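Local coordinates for protein serpin B3 (Homo sapiens, PDB 4ZK3) that probably inhibits proteases as a member of the serpin family and, in the form known as Pso p27, builds large aggregates linked to psoriasis, at residues A[8-13]-A[261-266]; A[26-31]-A[287-292]; A[226-231]-A[254-259]; A[231-236]-A[270-275]. One frame throughout, in Å; residues are numbered along the deposited sequence.

Contact 1 (A[8-13]-A[261-266]); sequences NTKFMF and LTAEKL
Phe13 carries the tight half of this contact, laying its ring against the start of the helix that contains Ala263. Its CG stands anti to the carbonyl carbon (chi1 -76°), which sends the ring across to the 261-266 segment. There Phe13 CD2 lies 3.5 Å from Ala263 N, while Leu266 CD2 meets Phe13 CZ at the ring edge, also at 3.5 Å. Leu261 CD1 approaches Phe13 CE1 at 3.8 Å, the two side chains crossing at about a right angle. Met12 CE, from the same helix as Phe13, sits over one ring face, offset toward its rim, and also touches Leu266 CD2 at 4.0 Å. The Thr262 side chain turns from the ring to cap its own helix, OG1 accepting from Lys265 N at 3.0 Å. The Ala263 methyl fits between Thr9 CG2 and Lys10 CG, each 3.8 Å from Ala263 CB. Beyond CG, the partly exposed Lys10 meets nothing more of the 261-266 segment, the looser side: Lys10 NZ stays 6.4 Å from Glu264 OE2, without a salt bridge. Overall, helix 4-19 packs against the start of helix 263-269; strand 380-387 adjoins both through Ile381, which touches Met12 and Leu266.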
loop_
_atom_site.group_PDB
_atom_site.type_symbol
_atom_site.label_atom_id
_atom_site.label_comp_id
_atom_site.label_asym_id
_atom_site.label_seq_id
_atom_site.Cartn_x
_atom_site.Cartn_y
_atom_site.Cartn_z
ATOM N N ASN A 8 -10.638 -4.444 1.842
ATOM C CA ASN A 8 -9.319 -3.864 1.527
ATOM C C ASN A 8 -8.203 -4.927 1.488
ATOM O O ASN A 8 -7.351 -4.922 0.578
ATOM C CB ASN A 8 -9.026 -2.726 2.522
ATOM C CG ASN A 8 -10.124 -1.586 2.500
ATOM O OD1 ASN A 8 -10.829 -1.370 1.487
ATOM N ND2 ASN A 8 -10.244 -0.860 3.611
ATOM N N THR A 9 -8.230 -5.837 2.467
ATOM C CA THR A 9 -7.301 -6.964 2.520
ATOM C C THR A 9 -7.473 -7.938 1.356
ATOM O O THR A 9 -6.490 -8.461 0.818
ATOM C CB THR A 9 -7.394 -7.681 3.877
ATOM O OG1 THR A 9 -7.030 -6.769 4.919
ATOM C CG2 THR A 9 -6.405 -8.858 3.937
ATOM N N LYS A 10 -8.700 -8.158 0.912
ATOM C CA LYS A 10 -8.911 -9.023 -0.274
ATOM C C LYS A 10 -8.364 -8.432 -1.550
ATOM O O LYS A 10 -7.689 -9.109 -2.349
ATOM C CB LYS A 10 -10.409 -9.311 -0.447
ATOM C CG LYS A 10 -11.022 -10.139 0.698
ATOM C CD LYS A 10 -12.532 -10.276 0.532
ATOM C CE LYS A 10 -13.153 -11.103 1.634
ATOM N NZ LYS A 10 -12.726 -12.532 1.519
ATOM N N PHE A 11 -8.639 -7.155 -1.745
ATOM C CA PHE A 11 -8.066 -6.398 -2.858
ATOM C C PHE A 11 -6.555 -6.437 -2.815
ATOM O O PHE A 11 -5.911 -6.675 -3.856
ATOM C CB PHE A 11 -8.597 -4.949 -2.812
ATOM C CG PHE A 11 -8.053 -4.064 -3.864
ATOM C CD1 PHE A 11 -8.139 -4.391 -5.182
ATOM C CD2 PHE A 11 -7.484 -2.810 -3.518
ATOM C CE1 PHE A 11 -7.668 -3.538 -6.178
ATOM C CE2 PHE A 11 -6.984 -1.973 -4.494
ATOM C CZ PHE A 11 -7.071 -2.329 -5.841
ATOM N N MET A 12 -5.989 -6.284 -1.620
ATOM C CA MET A 12 -4.533 -6.435 -1.409
ATOM C C MET A 12 -3.995 -7.789 -1.940
ATOM O O MET A 12 -3.004 -7.817 -2.674
ATOM C CB MET A 12 -4.157 -6.247 0.087
ATOM C CG MET A 12 -2.654 -6.429 0.458
ATOM S SD MET A 12 -2.486 -6.505 2.235
ATOM C CE MET A 12 -2.702 -8.280 2.428
ATOM N N PHE A 13 -4.650 -8.907 -1.625
ATOM C CA PHE A 13 -4.189 -10.191 -2.182
ATOM C C PHE A 13 -4.426 -10.324 -3.687
ATOM O O PHE A 13 -3.583 -10.936 -4.400
ATOM C CB PHE A 13 -4.778 -11.360 -1.426
ATOM C CG PHE A 13 -4.126 -11.577 -0.101
ATOM C CD1 PHE A 13 -2.815 -12.009 -0.048
ATOM C CD2 PHE A 13 -4.793 -11.286 1.093
ATOM C CE1 PHE A 13 -2.185 -12.208 1.174
ATOM C CE2 PHE A 13 -4.174 -11.465 2.317
ATOM C CZ PHE A 13 -2.862 -11.926 2.363
ATOM N N LEU A 261 -1.811 -18.303 1.277
ATOM C CA LEU A 261 -2.141 -17.138 2.106
ATOM C C LEU A 261 -3.209 -16.345 1.377
ATOM O O LEU A 261 -2.909 -15.617 0.421
ATOM C CB LEU A 261 -0.895 -16.283 2.321
ATOM C CG LEU A 261 -0.612 -15.630 3.658
ATOM C CD1 LEU A 261 0.071 -14.284 3.373
ATOM C CD2 LEU A 261 -1.802 -15.453 4.590
ATOM N N THR A 262 -4.448 -16.547 1.801
ATOM C CA THR A 262 -5.615 -15.749 1.395
ATOM C C THR A 262 -5.948 -14.744 2.510
ATOM O O THR A 262 -5.379 -14.827 3.610
ATOM C CB THR A 262 -6.839 -16.686 1.325
ATOM O OG1 THR A 262 -7.062 -17.199 2.651
ATOM C CG2 THR A 262 -6.592 -17.820 0.371
ATOM N N ALA A 263 -6.894 -13.831 2.257
ATOM C CA ALA A 263 -7.266 -12.847 3.263
ATOM C C ALA A 263 -7.805 -13.561 4.507
ATOM O O ALA A 263 -7.471 -13.231 5.643
ATOM C CB ALA A 263 -8.309 -11.877 2.705
ATOM N N GLU A 264 -8.652 -14.566 4.281
ATOM C CA GLU A 264 -9.274 -15.327 5.361
ATOM C C GLU A 264 -8.204 -15.990 6.234
ATOM O O GLU A 264 -8.209 -15.825 7.427
ATOM C CB GLU A 264 -10.214 -16.347 4.696
ATOM C CG GLU A 264 -11.052 -17.246 5.569
ATOM C CD GLU A 264 -11.915 -18.141 4.678
ATOM O OE1 GLU A 264 -11.301 -18.850 3.871
ATOM O OE2 GLU A 264 -13.175 -18.082 4.718
ATOM N N LYS A 265 -7.218 -16.640 5.617
ATOM C CA LYS A 265 -6.114 -17.279 6.335
ATOM C C LYS A 265 -5.213 -16.278 7.070
ATOM O O LYS A 265 -4.823 -16.508 8.232
ATOM C CB LYS A 265 -5.222 -18.083 5.365
ATOM C CG LYS A 265 -5.903 -19.245 4.627
ATOM C CD LYS A 265 -5.826 -20.517 5.449
ATOM C CE LYS A 265 -7.115 -21.334 5.365
ATOM N NZ LYS A 265 -7.155 -22.457 6.350
ATOM N N LEU A 266 -4.869 -15.168 6.402
ATOM C CA LEU A 266 -4.108 -14.101 7.071
ATOM C C LEU A 266 -4.766 -13.640 8.350
ATOM O O LEU A 266 -4.122 -13.458 9.397
ATOM C CB LEU A 266 -3.975 -12.892 6.157
ATOM C CG LEU A 266 -2.974 -11.794 6.590
ATOM C CD1 LEU A 266 -1.597 -12.406 6.756
ATOM C CD2 LEU A 266 -2.835 -10.650 5.599
#

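Contact 2 (A[26-31]-A[287-292]); sequences NIFYSP and FKVEES
Glu291 starts with CG anti to the carbonyl carbon (chi1 -56°) and bends at chi2 (-69°), which folds its carboxylate beside the backbone of Asn26. Val289 is turned with CG1 anti to its backbone N and CG2 beside that N; the first methyl reaches Phe28 and the second reaches the Asn26 amide. At the apolar centre, Val289 CG1 is 3.6 Å from Phe28 CB and 3.9 Å from Asn26 CB, so one methyl touches both residues. Val289 CG2 lies 3.8 Å from Asn26 ND2, a van der Waals contact; the amide's polar atoms are bonded elsewhere, OD1 to Ser388 N and ND2 to Ser389 O. The Phe28 ring runs on past the valine to Ala332 and Val334. Glu291 makes a less comfortable approach, its CD 3.3 Å and its OE2 3.4 Å from Asn26 O. No hydrogen bond forms between these two acceptors, and their nearness would tend to disfavour a negative charge on the carboxylate. The strands at 27-29 and 287-292 cross at 74°, with axes 6.5 Å apart, and no backbone hydrogen bonds join them. Each pairs with another strand, 27-29 with 380-387 and 287-292 with 325-336. Such steeply crossed packing of two layers is typical of the serpin fold, where sheet B lies against the large central sheet A.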
loop_
_atom_site.group_PDB
_atom_site.type_symbol
_atom_site.label_atom_id
_atom_site.label_comp_id
_atom_site.label_asym_id
_atom_site.label_seq_id
_atom_site.Cartn_x
_atom_site.Cartn_y
_atom_site.Cartn_z
ATOM N N ASN A 26 11.726 -8.224 -5.220
ATOM C CA ASN A 26 10.943 -7.601 -4.125
ATOM C C ASN A 26 9.646 -6.975 -4.590
ATOM O O ASN A 26 9.571 -6.449 -5.740
ATOM C CB ASN A 26 11.789 -6.526 -3.461
ATOM C CG ASN A 26 13.055 -7.092 -2.962
ATOM O OD1 ASN A 26 13.121 -8.289 -2.777
ATOM N ND2 ASN A 26 14.040 -6.270 -2.690
ATOM N N ILE A 27 8.657 -6.952 -3.676
ATOM C CA ILE A 27 7.332 -6.406 -3.931
ATOM C C ILE A 27 7.026 -5.504 -2.696
ATOM O O ILE A 27 7.317 -5.858 -1.578
ATOM C CB ILE A 27 6.292 -7.543 -4.033
ATOM C CG1 ILE A 27 6.477 -8.347 -5.352
ATOM C CG2 ILE A 27 4.853 -7.027 -3.865
ATOM C CD1 ILE A 27 5.661 -9.624 -5.321
ATOM N N PHE A 28 6.542 -4.296 -2.919
ATOM C CA PHE A 28 6.138 -3.445 -1.806
ATOM C C PHE A 28 5.178 -2.374 -2.319
ATOM O O PHE A 28 5.421 -1.705 -3.353
ATOM C CB PHE A 28 7.342 -2.891 -1.062
ATOM C CG PHE A 28 6.976 -2.129 0.119
ATOM C CD1 PHE A 28 6.592 -2.786 1.287
ATOM C CD2 PHE A 28 6.898 -0.739 0.056
ATOM C CE1 PHE A 28 6.171 -2.061 2.400
ATOM C CE2 PHE A 28 6.435 -0.005 1.161
ATOM C CZ PHE A 28 6.096 -0.666 2.341
ATOM N N TYR A 29 4.031 -2.234 -1.616
ATOM C CA TYR A 29 2.941 -1.378 -2.083
ATOM C C TYR A 29 1.995 -1.104 -0.914
ATOM O O TYR A 29 2.051 -1.794 0.139
ATOM C CB TYR A 29 2.152 -1.998 -3.230
ATOM C CG TYR A 29 1.435 -3.319 -2.927
ATOM C CD1 TYR A 29 2.137 -4.545 -2.982
ATOM C CD2 TYR A 29 0.067 -3.360 -2.731
ATOM C CE1 TYR A 29 1.488 -5.763 -2.712
ATOM C CE2 TYR A 29 -0.587 -4.553 -2.478
ATOM C CZ TYR A 29 0.131 -5.757 -2.455
ATOM O OH TYR A 29 -0.546 -6.964 -2.267
ATOM N N SER A 30 1.253 -0.028 -1.083
ATOM C CA SER A 30 0.190 0.347 -0.144
ATOM C C SER A 30 -1.159 0.085 -0.756
ATOM O O SER A 30 -1.680 0.912 -1.519
ATOM C CB SER A 30 0.262 1.812 0.262
ATOM O OG SER A 30 -0.902 2.095 1.062
ATOM N N PRO A 31 -1.789 -1.010 -0.336
ATOM C CA PRO A 31 -3.123 -1.273 -0.855
ATOM C C PRO A 31 -4.127 -0.192 -0.482
ATOM O O PRO A 31 -5.027 0.135 -1.252
ATOM C CB PRO A 31 -3.521 -2.589 -0.168
ATOM C CG PRO A 31 -2.583 -2.750 1.005
ATOM C CD PRO A 31 -1.317 -2.027 0.620
ATOM N N PHE A 287 16.999 -3.290 5.704
ATOM C CA PHE A 287 16.682 -3.397 4.292
ATOM C C PHE A 287 15.904 -2.185 3.789
ATOM O O PHE A 287 15.265 -1.458 4.572
ATOM C CB PHE A 287 15.939 -4.712 3.940
ATOM C CG PHE A 287 14.510 -4.838 4.498
ATOM C CD1 PHE A 287 13.414 -4.394 3.763
ATOM C CD2 PHE A 287 14.279 -5.490 5.648
ATOM C CE1 PHE A 287 12.117 -4.616 4.228
ATOM C CE2 PHE A 287 13.018 -5.686 6.148
ATOM C CZ PHE A 287 11.918 -5.238 5.444
ATOM N N LYS A 288 15.920 -2.030 2.481
ATOM C CA LYS A 288 15.221 -0.953 1.802
ATOM C C LYS A 288 14.599 -1.498 0.562
ATOM O O LYS A 288 15.277 -2.162 -0.222
ATOM C CB LYS A 288 16.237 0.115 1.436
ATOM C CG LYS A 288 15.709 1.291 0.621
ATOM C CD LYS A 288 16.786 2.319 0.344
ATOM C CE LYS A 288 17.120 3.082 1.611
ATOM N NZ LYS A 288 18.193 4.077 1.353
ATOM N N VAL A 289 13.313 -1.269 0.366
ATOM C CA VAL A 289 12.675 -1.663 -0.856
ATOM C C VAL A 289 11.984 -0.449 -1.515
ATOM O O VAL A 289 11.213 0.269 -0.856
ATOM C CB VAL A 289 11.649 -2.773 -0.591
ATOM C CG1 VAL A 289 10.808 -3.073 -1.824
ATOM C CG2 VAL A 289 12.327 -4.046 -0.084
ATOM N N GLU A 290 12.168 -0.314 -2.834
ATOM C CA GLU A 290 11.567 0.722 -3.600
ATOM C C GLU A 290 10.988 0.124 -4.852
ATOM O O GLU A 290 11.701 -0.485 -5.622
ATOM C CB GLU A 290 12.633 1.748 -3.914
ATOM C CG GLU A 290 13.331 2.264 -2.681
ATOM C CD GLU A 290 14.220 3.473 -2.977
ATOM O OE1 GLU A 290 15.425 3.403 -2.685
ATOM O OE2 GLU A 290 13.685 4.522 -3.441
ATOM N N GLU A 291 9.689 0.201 -5.047
ATOM C CA GLU A 291 9.126 -0.356 -6.264
ATOM C C GLU A 291 8.071 0.543 -6.894
ATOM O O GLU A 291 7.382 1.322 -6.186
ATOM C CB GLU A 291 8.499 -1.717 -5.986
ATOM C CG GLU A 291 9.405 -2.771 -5.348
ATOM C CD GLU A 291 10.524 -3.305 -6.235
ATOM O OE1 GLU A 291 10.415 -3.324 -7.491
ATOM O OE2 GLU A 291 11.507 -3.713 -5.630
ATOM N N SER A 292 7.915 0.396 -8.200
ATOM C CA SER A 292 6.903 1.086 -8.996
ATOM C C SER A 292 5.944 0.143 -9.703
ATOM O O SER A 292 6.344 -0.885 -10.148
ATOM C CB SER A 292 7.582 1.924 -10.069
ATOM O OG SER A 292 8.416 2.887 -9.466
#

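Contact 3 (A[226-231]-A[254-259]); sequences DVQAKV and LQKLEE
Lys256 and Leu257, neighbours on one helix, hold the turn and the first residue of strand 229-235 in two different ways. The turn, between strands 206-224 and 229-235 of serpin sheet B, carries a G1 beta bulge in which Gln228 and Ala229 both face Leu224. The apolar contact belongs to Leu257, whose CD1 lies 3.8 Å from Val227 CG2 and 4.1 Å from Ala229 CB. Val227 places that methyl between its backbone N and carbonyl carbon, and its side chain meets the leucine at about a right angle. Leu257 also touches Pro248 of strand 241-248 and Leu370 of strand 369-375.

The polar contact belongs to Lys256. With CG anti to the backbone N (chi1 -170°) and the chain extended beyond, the ammonium of this partly exposed lysine donates twice. Lys256 NZ reaches the backbone Asp226 O at 3.2 Å, tilted 18° from the carbonyl plane. The other bond goes to Gln228, whose chain bends at chi2 to bring its amide round and whose NE2 is bonded to Glu225 OE1, consistent with fixing the amide's rotation. Lys256 NZ thus meets Gln228 OE1 at 3.0 Å, in the carbonyl plane and on a lone pair, with a C=O...donor angle of 135°.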
loop_
_atom_site.group_PDB
_atom_site.type_symbol
_atom_site.label_atom_id
_atom_site.label_comp_id
_atom_site.label_asym_id
_atom_site.label_seq_id
_atom_site.Cartn_x
_atom_site.Cartn_y
_atom_site.Cartn_z
ATOM N N ASP A 226 1.807 -26.568 8.931
ATOM C CA ASP A 226 0.717 -26.741 7.984
ATOM C C ASP A 226 1.062 -26.050 6.659
ATOM O O ASP A 226 0.933 -26.664 5.595
ATOM C CB ASP A 226 -0.668 -26.280 8.522
ATOM C CG ASP A 226 -0.721 -24.785 8.893
ATOM O OD1 ASP A 226 -0.272 -23.967 8.075
ATOM O OD2 ASP A 226 -1.249 -24.405 9.971
ATOM N N VAL A 227 1.487 -24.782 6.725
ATOM C CA VAL A 227 2.164 -24.120 5.582
ATOM C C VAL A 227 3.669 -24.102 5.788
ATOM O O VAL A 227 4.389 -23.568 4.939
ATOM C CB VAL A 227 1.668 -22.686 5.295
ATOM C CG1 VAL A 227 0.340 -22.749 4.571
ATOM C CG2 VAL A 227 1.581 -21.848 6.556
ATOM N N GLN A 228 4.106 -24.704 6.910
ATOM C CA GLN A 228 5.487 -24.838 7.325
ATOM C C GLN A 228 6.078 -23.425 7.379
ATOM O O GLN A 228 6.992 -23.099 6.652
ATOM C CB GLN A 228 6.284 -25.773 6.375
ATOM C CG GLN A 228 5.879 -27.261 6.355
ATOM C CD GLN A 228 4.525 -27.513 5.666
ATOM O OE1 GLN A 228 4.349 -27.264 4.453
ATOM N NE2 GLN A 228 3.551 -28.004 6.443
ATOM N N ALA A 229 5.500 -22.575 8.214
ATOM C CA ALA A 229 5.964 -21.192 8.343
ATOM C C ALA A 229 5.816 -20.752 9.766
ATOM O O ALA A 229 5.170 -21.429 10.584
ATOM C CB ALA A 229 5.144 -20.278 7.444
ATOM N N LYS A 230 6.424 -19.618 10.067
ATOM C CA LYS A 230 6.218 -18.945 11.322
ATOM C C LYS A 230 5.730 -17.512 11.111
ATOM O O LYS A 230 5.921 -16.912 10.014
ATOM C CB LYS A 230 7.490 -18.936 12.119
ATOM C CG LYS A 230 7.966 -20.322 12.539
ATOM C CD LYS A 230 9.368 -20.198 13.111
ATOM C CE LYS A 230 9.946 -21.539 13.532
ATOM N NZ LYS A 230 11.357 -21.365 14.001
ATOM N N VAL A 231 5.082 -17.001 12.141
ATOM C CA VAL A 231 4.531 -15.617 12.174
ATOM C C VAL A 231 4.992 -14.853 13.383
ATOM O O VAL A 231 4.923 -15.357 14.488
ATOM C CB VAL A 231 2.980 -15.606 12.172
ATOM C CG1 VAL A 231 2.460 -14.192 12.053
ATOM C CG2 VAL A 231 2.488 -16.335 10.981
ATOM N N LEU A 254 8.774 -20.364 0.212
ATOM C CA LEU A 254 7.930 -19.156 0.034
ATOM C C LEU A 254 6.802 -19.372 -0.975
ATOM O O LEU A 254 5.662 -18.988 -0.716
ATOM C CB LEU A 254 8.764 -17.902 -0.323
ATOM C CG LEU A 254 7.937 -16.596 -0.392
ATOM C CD1 LEU A 254 7.345 -16.315 0.967
ATOM C CD2 LEU A 254 8.736 -15.373 -0.796
ATOM N N GLN A 255 7.104 -20.044 -2.090
ATOM C CA GLN A 255 6.113 -20.237 -3.157
ATOM C C GLN A 255 4.846 -20.908 -2.651
ATOM O O GLN A 255 3.753 -20.507 -3.042
ATOM C CB GLN A 255 6.698 -21.000 -4.362
ATOM C CG GLN A 255 6.369 -20.365 -5.712
ATOM C CD GLN A 255 6.130 -21.398 -6.808
ATOM O OE1 GLN A 255 6.872 -21.461 -7.775
ATOM N NE2 GLN A 255 5.084 -22.205 -6.657
ATOM N N LYS A 256 4.961 -21.864 -1.743
ATOM C CA LYS A 256 3.756 -22.489 -1.196
ATOM C C LYS A 256 2.976 -21.507 -0.325
ATOM O O LYS A 256 1.744 -21.395 -0.458
ATOM C CB LYS A 256 4.063 -23.724 -0.338
ATOM C CG LYS A 256 2.802 -24.527 0.050
ATOM C CD LYS A 256 2.998 -25.371 1.305
ATOM C CE LYS A 256 1.752 -26.177 1.653
ATOM N NZ LYS A 256 1.996 -27.279 2.639
ATOM N N LEU A 257 3.688 -20.824 0.579
ATOM C CA LEU A 257 3.059 -19.860 1.473
ATOM C C LEU A 257 2.287 -18.848 0.655
ATOM O O LEU A 257 1.154 -18.514 0.999
ATOM C CB LEU A 257 4.110 -19.177 2.327
ATOM C CG LEU A 257 3.672 -18.201 3.418
ATOM C CD1 LEU A 257 2.781 -18.901 4.431
ATOM C CD2 LEU A 257 4.908 -17.604 4.099
ATOM N N GLU A 258 2.863 -18.400 -0.456
ATOM C CA GLU A 258 2.162 -17.438 -1.306
ATOM C C GLU A 258 0.860 -18.004 -1.898
ATOM O O GLU A 258 -0.088 -17.262 -2.094
ATOM C CB GLU A 258 3.064 -16.883 -2.402
ATOM C CG GLU A 258 4.217 -16.023 -1.881
ATOM C CD GLU A 258 5.224 -15.689 -2.970
ATOM O OE1 GLU A 258 5.706 -16.630 -3.650
ATOM O OE2 GLU A 258 5.550 -14.511 -3.153
ATOM N N GLU A 259 0.830 -19.301 -2.188
ATOM C CA GLU A 259 -0.357 -19.939 -2.759
ATOM C C GLU A 259 -1.457 -20.066 -1.725
ATOM O O GLU A 259 -2.627 -19.866 -2.009
ATOM C CB GLU A 259 0.009 -21.318 -3.332
ATOM C CG GLU A 259 0.839 -21.248 -4.621
ATOM C CD GLU A 259 1.574 -22.561 -4.947
ATOM O OE1 GLU A 259 1.465 -23.559 -4.178
ATOM O OE2 GLU A 259 2.283 -22.592 -5.981
#

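Contact 4 (A[231-236]-A[270-275]); sequences VLEIPY and TSLQNM
Val231 and Thr270 are the residues whose CA atoms come nearest, 7.0 Å apart, as the loop that follows a helix end passes over an extended strand without a hydrogen bond between them. Val231 CG1 meets Thr270 CG2 at 4.1 Å, and the two side chains cross at about a right angle. The hydroxyl on the same threonine is engaged with its own helix, OG1 bonding to Leu266 O, and the methyl is the branch that faces the valine. Val231 CG1 also lies 4.4 Å from Met275 SD. The methionine bends at chi3 (-50°), which sets its CE 4.0 Å from Glu233 CB. Glu233 itself stretches out with CG anti to the backbone N (chi1 176°), carrying its carboxylate to Leu272. That leucine, itself exposed, touches the carboxylate with CD1, 3.8 Å from Glu233 OE1. The acid is buried, and both oxygens are satisfied: Glu233 OE1 by His220 ND1 and OE2 by Ser242 OG. The loop from helix 263-269 to strand 276-294 thereby lies across strand 229-235, which is flanked by its antiparallel partners 206-224, contributing His220, and 241-248, contributing Ile244 and Ser242.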
loop_
_atom_site.group_PDB
_atom_site.type_symbol
_atom_site.label_atom_id
_atom_site.label_comp_id
_atom_site.label_asym_id
_atom_site.label_seq_id
_atom_site.Cartn_x
_atom_site.Cartn_y
_atom_site.Cartn_z
ATOM N N VAL A 231 5.082 -17.001 12.141
ATOM C CA VAL A 231 4.531 -15.617 12.174
ATOM C C VAL A 231 4.992 -14.853 13.383
ATOM O O VAL A 231 4.923 -15.357 14.488
ATOM C CB VAL A 231 2.980 -15.606 12.172
ATOM C CG1 VAL A 231 2.460 -14.192 12.053
ATOM C CG2 VAL A 231 2.488 -16.335 10.981
ATOM N N LEU A 232 5.432 -13.610 13.184
ATOM C CA LEU A 232 5.825 -12.754 14.264
ATOM C C LEU A 232 5.208 -11.361 14.176
ATOM O O LEU A 232 5.158 -10.771 13.093
ATOM C CB LEU A 232 7.357 -12.623 14.300
ATOM C CG LEU A 232 7.991 -12.057 15.550
ATOM C CD1 LEU A 232 7.932 -13.079 16.670
ATOM C CD2 LEU A 232 9.440 -11.761 15.303
ATOM N N GLU A 233 4.782 -10.816 15.327
ATOM C CA GLU A 233 4.359 -9.418 15.423
ATOM C C GLU A 233 5.458 -8.623 16.109
ATOM O O GLU A 233 5.886 -8.950 17.196
ATOM C CB GLU A 233 3.020 -9.247 16.183
ATOM C CG GLU A 233 2.597 -7.808 16.378
ATOM C CD GLU A 233 1.761 -7.545 17.589
ATOM O OE1 GLU A 233 1.929 -8.230 18.620
ATOM O OE2 GLU A 233 0.981 -6.577 17.521
ATOM N N ILE A 234 5.879 -7.549 15.456
ATOM C CA ILE A 234 6.905 -6.667 15.973
ATOM C C ILE A 234 6.219 -5.321 16.172
ATOM O O ILE A 234 6.015 -4.607 15.208
ATOM C CB ILE A 234 8.109 -6.511 15.012
ATOM C CG1 ILE A 234 8.592 -7.860 14.499
ATOM C CG2 ILE A 234 9.242 -5.783 15.710
ATOM C CD1 ILE A 234 9.686 -7.855 13.447
ATOM N N PRO A 235 5.846 -4.973 17.432
ATOM C CA PRO A 235 5.091 -3.722 17.578
ATOM C C PRO A 235 5.922 -2.457 17.396
ATOM O O PRO A 235 7.099 -2.412 17.763
ATOM C CB PRO A 235 4.592 -3.775 19.015
ATOM C CG PRO A 235 4.639 -5.223 19.411
ATOM C CD PRO A 235 5.836 -5.775 18.681
ATOM N N TYR A 236 5.264 -1.407 16.918
ATOM C CA TYR A 236 5.800 -0.075 17.038
ATOM C C TYR A 236 5.487 0.479 18.404
ATOM O O TYR A 236 4.534 0.098 19.050
ATOM C CB TYR A 236 5.305 0.814 15.889
ATOM C CG TYR A 236 5.851 0.310 14.558
ATOM C CD1 TYR A 236 7.174 0.596 14.178
ATOM C CD2 TYR A 236 5.071 -0.429 13.703
ATOM C CE1 TYR A 236 7.713 0.115 12.996
ATOM C CE2 TYR A 236 5.574 -0.929 12.500
ATOM C CZ TYR A 236 6.905 -0.655 12.156
ATOM O OH TYR A 236 7.437 -1.131 11.004
ATOM N N THR A 270 -2.748 -14.325 11.941
ATOM C CA THR A 270 -2.005 -13.152 12.387
ATOM C C THR A 270 -2.801 -12.369 13.395
ATOM O O THR A 270 -2.443 -11.240 13.706
ATOM C CB THR A 270 -1.604 -12.211 11.239
ATOM O OG1 THR A 270 -2.777 -11.541 10.753
ATOM C CG2 THR A 270 -0.891 -12.973 10.116
ATOM N N SER A 271 -3.861 -12.941 13.953
ATOM C CA SER A 271 -4.528 -12.223 15.013
ATOM C C SER A 271 -3.835 -12.554 16.345
ATOM O O SER A 271 -3.357 -13.679 16.553
ATOM C CB SER A 271 -6.007 -12.597 15.108
ATOM O OG SER A 271 -6.061 -13.962 15.442
ATOM N N LEU A 272 -3.824 -11.576 17.244
ATOM C CA LEU A 272 -3.439 -11.747 18.656
ATOM C C LEU A 272 -4.082 -12.976 19.301
ATOM O O LEU A 272 -3.407 -13.812 19.887
ATOM C CB LEU A 272 -3.837 -10.480 19.447
ATOM C CG LEU A 272 -2.730 -9.445 19.676
ATOM C CD1 LEU A 272 -1.678 -9.475 18.583
ATOM C CD2 LEU A 272 -3.295 -8.034 19.883
ATOM N N GLN A 273 -5.393 -13.074 19.179
ATOM C CA GLN A 273 -6.135 -14.246 19.570
ATOM C C GLN A 273 -5.375 -15.564 19.321
ATOM O O GLN A 273 -5.415 -16.467 20.140
ATOM C CB GLN A 273 -7.449 -14.192 18.785
ATOM C CG GLN A 273 -8.365 -15.394 18.839
ATOM C CD GLN A 273 -8.780 -15.717 20.242
ATOM O OE1 GLN A 273 -8.561 -16.834 20.701
ATOM N NE2 GLN A 273 -9.395 -14.756 20.931
ATOM N N ASN A 274 -4.673 -15.688 18.198
ATOM C CA ASN A 274 -4.035 -16.965 17.820
ATOM C C ASN A 274 -2.523 -16.964 17.791
ATOM O O ASN A 274 -1.904 -17.796 17.144
ATOM C CB ASN A 274 -4.520 -17.379 16.440
ATOM C CG ASN A 274 -6.011 -17.514 16.396
ATOM O OD1 ASN A 274 -6.632 -17.731 17.440
ATOM N ND2 ASN A 274 -6.602 -17.410 15.195
ATOM N N MET A 275 -1.949 -16.040 18.508
ATOM C CA MET A 275 -0.534 -16.017 18.756
ATOM C C MET A 275 -0.294 -15.958 20.275
ATOM O O MET A 275 -1.214 -15.730 21.058
ATOM C CB MET A 275 0.042 -14.792 18.068
ATOM C CG MET A 275 -0.373 -14.631 16.618
ATOM S SD MET A 275 0.395 -13.203 15.799
ATOM C CE MET A 275 0.093 -11.877 16.929
#

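Contact 2 lies deepest, its centre about 9 Å from that of the chain, and contact 1 follows at about 13 Å; contacts 3 and 4 are centred at about 22 and 20 Å. The inner pair meet directly through Met12 O and Tyr29 OH, 2.6 Å apart and probably hydrogen-bonded. The outer pair share Val231 and strand 229-235, against which one sets a helix and the other a loop. Successive elements, helix 254-260, helix 263-269 and the loop after it, serve contacts 3, 1 and 4 in turn. Contacts 1, 2 and 4 are buried and have no hydrogen bond across them, whereas contact 3, partly buried, has two, both from one lysine.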